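Local coordinates for phenylacetic acid degradation protein PaaI (Thermus thermophilus HB8, PDB 1WLU), which probably hydrolyses acyl-CoA thioesters as a hot dog fold thioesterase of phenylacetic acid degradation, at residues M6-K12 / V23-R28. Sequence-based numbering, arbitrary orientation.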
ATOM      1  N   MET A   6       0.498 -23.534  -4.183  1.00 13.87           N
ATOM      2  CA  MET A   6       0.234 -23.318  -5.601  1.00 13.85           C
ATOM      3  C   MET A   6      -0.413 -24.579  -6.171  1.00 14.37           C
ATOM      4  O   MET A   6      -1.371 -24.509  -6.937  1.00 14.39           O
ATOM      5  CB  MET A   6       1.531 -23.028  -6.361  1.00 14.36           C
ATOM      6  CG  MET A   6       2.109 -21.644  -6.111  1.00 14.49           C
ATOM      7  SD  MET A   6       3.595 -21.358  -7.084  1.00 15.42           S
ATOM      8  CE  MET A   6       2.913 -21.229  -8.714  1.00 16.12           C
ATOM      9  N   GLU A   7       0.125 -25.733  -5.790  1.00 15.81           N
ATOM     10  CA  GLU A   7      -0.402 -27.005  -6.262  1.00 16.61           C
ATOM     11  C   GLU A   7      -1.843 -27.203  -5.790  1.00 15.99           C
ATOM     12  O   GLU A   7      -2.707 -27.614  -6.566  1.00 16.84           O
ATOM     13  CB  GLU A   7       0.481 -28.150  -5.762  1.00 18.00           C
ATOM     14  CG  GLU A   7       0.031 -29.529  -6.211  1.00 20.64           C
ATOM     15  CD  GLU A   7       0.963 -30.622  -5.729  1.00 25.24           C
ATOM     16  OE1 GLU A   7       2.120 -30.662  -6.193  1.00 25.21           O
ATOM     17  OE2 GLU A   7       0.539 -31.437  -4.882  1.00 29.91           O
ATOM     18  N   ALA A   8      -2.100 -26.891  -4.524  1.00 15.99           N
ATOM     19  CA  ALA A   8      -3.440 -27.044  -3.964  1.00 15.99           C
ATOM     20  C   ALA A   8      -4.459 -26.143  -4.660  1.00 16.68           C
ATOM     21  O   ALA A   8      -5.631 -26.502  -4.778  1.00 16.89           O
ATOM     22  CB  ALA A   8      -3.417 -26.749  -2.469  1.00 17.22           C
ATOM     23  N   LEU A   9      -4.009 -24.977  -5.120  1.00 15.35           N
ATOM     24  CA  LEU A   9      -4.885 -24.031  -5.806  1.00 15.26           C
ATOM     25  C   LEU A   9      -5.006 -24.310  -7.303  1.00 15.12           C
ATOM     26  O   LEU A   9      -5.771 -23.644  -8.000  1.00 15.94           O
ATOM     27  CB  LEU A   9      -4.382 -22.599  -5.598  1.00 15.77           C
ATOM     28  CG  LEU A   9      -4.430 -22.054  -4.171  1.00 17.88           C
ATOM     29  CD1 LEU A   9      -3.866 -20.640  -4.146  1.00 18.38           C
ATOM     30  CD2 LEU A   9      -5.864 -22.066  -3.666  1.00 19.34           C
ATOM     31  N   GLY A  10      -4.242 -25.287  -7.787  1.00 15.60           N
ATOM     32  CA  GLY A  10      -4.281 -25.643  -9.196  1.00 15.89           C
ATOM     33  C   GLY A  10      -3.551 -24.671 -10.106  1.00 15.55           C
ATOM     34  O   GLY A  10      -3.841 -24.588 -11.298  1.00 16.38           O
ATOM     35  N   LEU A  11      -2.590 -23.944  -9.548  1.00 15.49           N
ATOM     36  CA  LEU A  11      -1.841 -22.966 -10.325  1.00 15.68           C
ATOM     37  C   LEU A  11      -0.723 -23.603 -11.141  1.00 16.70           C
ATOM     38  O   LEU A  11      -0.171 -24.641 -10.764  1.00 18.74           O
ATOM     39  CB  LEU A  11      -1.259 -21.898  -9.395  1.00 16.00           C
ATOM     40  CG  LEU A  11      -2.262 -21.237  -8.444  1.00 15.82           C
ATOM     41  CD1 LEU A  11      -1.566 -20.116  -7.680  1.00 16.39           C
ATOM     42  CD2 LEU A  11      -3.448 -20.691  -9.229  1.00 15.54           C
ATOM     43  N   LYS A  12      -0.403 -22.973 -12.266  1.00 15.83           N
ATOM     44  CA  LYS A  12       0.652 -23.455 -13.149  1.00 16.25           C
ATOM     45  C   LYS A  12       1.519 -22.283 -13.582  1.00 16.19           C
ATOM     46  O   LYS A  12       1.067 -21.139 -13.595  1.00 16.18           O
ATOM     47  CB  LYS A  12       0.045 -24.126 -14.381  1.00 19.32           C
ATOM     48  CG  LYS A  12      -0.825 -25.330 -14.051  1.00 23.74           C
ATOM     49  CD  LYS A  12      -1.420 -25.948 -15.301  1.00 26.51           C
ATOM     50  CE  LYS A  12      -2.311 -27.130 -14.953  1.00 29.63           C
ATOM     51  NZ  LYS A  12      -2.888 -27.768 -16.167  1.00 32.74           N
ATOM     52  N   VAL A  23       2.083 -16.746 -13.795  1.00 13.51           N
ATOM     53  CA  VAL A  23       1.413 -17.866 -13.145  1.00 14.19           C
ATOM     54  C   VAL A  23      -0.049 -17.799 -13.551  1.00 15.47           C
ATOM     55  O   VAL A  23      -0.637 -16.719 -13.590  1.00 15.88           O
ATOM     56  CB  VAL A  23       1.538 -17.781 -11.608  1.00 14.07           C
ATOM     57  CG1 VAL A  23       0.695 -18.863 -10.945  1.00 15.69           C
ATOM     58  CG2 VAL A  23       2.999 -17.936 -11.203  1.00 14.04           C
ATOM     59  N   ALA A  24      -0.633 -18.950 -13.862  1.00 14.78           N
ATOM     60  CA  ALA A  24      -2.022 -18.992 -14.290  1.00 15.34           C
ATOM     61  C   ALA A  24      -2.850 -19.976 -13.488  1.00 15.26           C
ATOM     62  O   ALA A  24      -2.328 -20.920 -12.894  1.00 16.04           O
ATOM     63  CB  ALA A  24      -2.096 -19.350 -15.770  1.00 16.50           C
ATOM     64  N   GLY A  25      -4.155 -19.746 -13.481  1.00 15.11           N
ATOM     65  CA  GLY A  25      -5.052 -20.628 -12.766  1.00 17.02           C
ATOM     66  C   GLY A  25      -6.470 -20.423 -13.249  1.00 17.52           C
ATOM     67  O   GLY A  25      -6.734 -19.565 -14.089  1.00 19.57           O
ATOM     68  N   GLU A  26      -7.382 -21.231 -12.732  1.00 17.54           N
ATOM     69  CA  GLU A  26      -8.784 -21.113 -13.092  1.00 18.82           C
ATOM     70  C   GLU A  26      -9.552 -20.989 -11.790  1.00 17.77           C
ATOM     71  O   GLU A  26      -9.229 -21.662 -10.811  1.00 18.26           O
ATOM     72  CB  GLU A  26      -9.259 -22.352 -13.858  1.00 20.92           C
ATOM     73  CG  GLU A  26     -10.691 -22.236 -14.370  1.00 26.09           C
ATOM     74  CD  GLU A  26     -11.148 -23.463 -15.136  1.00 29.95           C
ATOM     75  OE1 GLU A  26     -10.440 -23.874 -16.079  1.00 32.13           O
ATOM     76  OE2 GLU A  26     -12.218 -24.012 -14.802  1.00 31.74           O
ATOM     77  N   VAL A  27     -10.549 -20.114 -11.768  1.00 16.49           N
ATOM     78  CA  VAL A  27     -11.355 -19.938 -10.570  1.00 17.07           C
ATOM     79  C   VAL A  27     -12.283 -21.142 -10.448  1.00 16.61           C
ATOM     80  O   VAL A  27     -13.151 -21.354 -11.295  1.00 19.21           O
ATOM     81  CB  VAL A  27     -12.200 -18.648 -10.643  1.00 16.83           C
ATOM     82  CG1 VAL A  27     -13.043 -18.507  -9.383  1.00 17.08           C
ATOM     83  CG2 VAL A  27     -11.288 -17.438 -10.805  1.00 17.78           C
ATOM     84  N   ARG A  28     -12.075 -21.939  -9.407  1.00 16.42           N
ATOM     85  CA  ARG A  28     -12.895 -23.122  -9.173  1.00 17.41           C
ATOM     86  C   ARG A  28     -13.970 -22.801  -8.143  1.00 17.56           C
ATOM     87  O   ARG A  28     -13.971 -21.727  -7.540  1.00 16.90           O
ATOM     88  CB  ARG A  28     -12.029 -24.279  -8.670  1.00 19.97           C
ATOM     89  CG  ARG A  28     -10.893 -24.654  -9.608  1.00 21.57           C
ATOM     90  CD  ARG A  28     -10.058 -25.802  -9.054  1.00 27.56           C
ATOM     91  NE  ARG A  28      -9.598 -25.544  -7.692  1.00 30.16           N
ATOM     92  CZ  ARG A  28      -8.560 -26.150  -7.123  1.00 31.23           C
ATOM     93  NH1 ARG A  28      -7.865 -27.054  -7.801  1.00 30.80           N
ATOM     94  NH2 ARG A  28      -8.215 -25.852  -5.877  1.00 25.84           N
TER
HETATM   95  O   HOH W   1      -5.487 -28.598  -7.184  1.00 30.78           O
HETATM   96  O   HOH W   2      -6.846 -23.027 -10.375  1.00 22.10           O
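R28 reaches from just beyond strand 20-26 to the C-terminal end of helix 4-8, and its side chain is worth following outward. The bond to CB heads toward segment 6-12; CG lies opposite the carbonyl carbon, and CB, CG and CD run on extended before a bend at chi3 (-52°) brings the guanidinium to the carbonyl end of the last turn. NE is hydrogen-bonded just outside the two segments, and CZ is 3.8 Å from A8 O. NH2 donates to A8 O at 2.9 Å, in the plane of the A8 carbonyl, with A8 O 15° out of the guanidinium plane. NH1 gives a hydrogen to water 1, which donates in turn to E7 O. L9 O sits over the centre of one guanidinium face, 3.8 Å above it. NH2 also forms a salt bridge with D30.

The helix closes in a Schellman motif: G10 N, at positive phi, bonds back to E7 O, and L11 N to M6 O. Water 2 donates to L9 O and accepts from E26 N, joining this turn to strand 20-26.

K12 and A24 form an antiparallel hydrogen-bonded pair, K12 N to A24 O at 2.9 Å and A24 N to K12 O at 2.8 Å. On the opposite face from their side chains, covered by L46 of helix 40-56, V23 CG1, anti to the backbone N (chi1 173°), meets L11 CB and M6 CE, each at 3.9 Å. L11 CD2 lies against G25 CA, with no side chain in the way.

The contact thus ties helix 4-8 and edge strand 12-17 into the hot dog sheet. Helix-end carbonyls carry partial negative charge, so R28 probably stabilises them, while D30 would balance the arginine's charge.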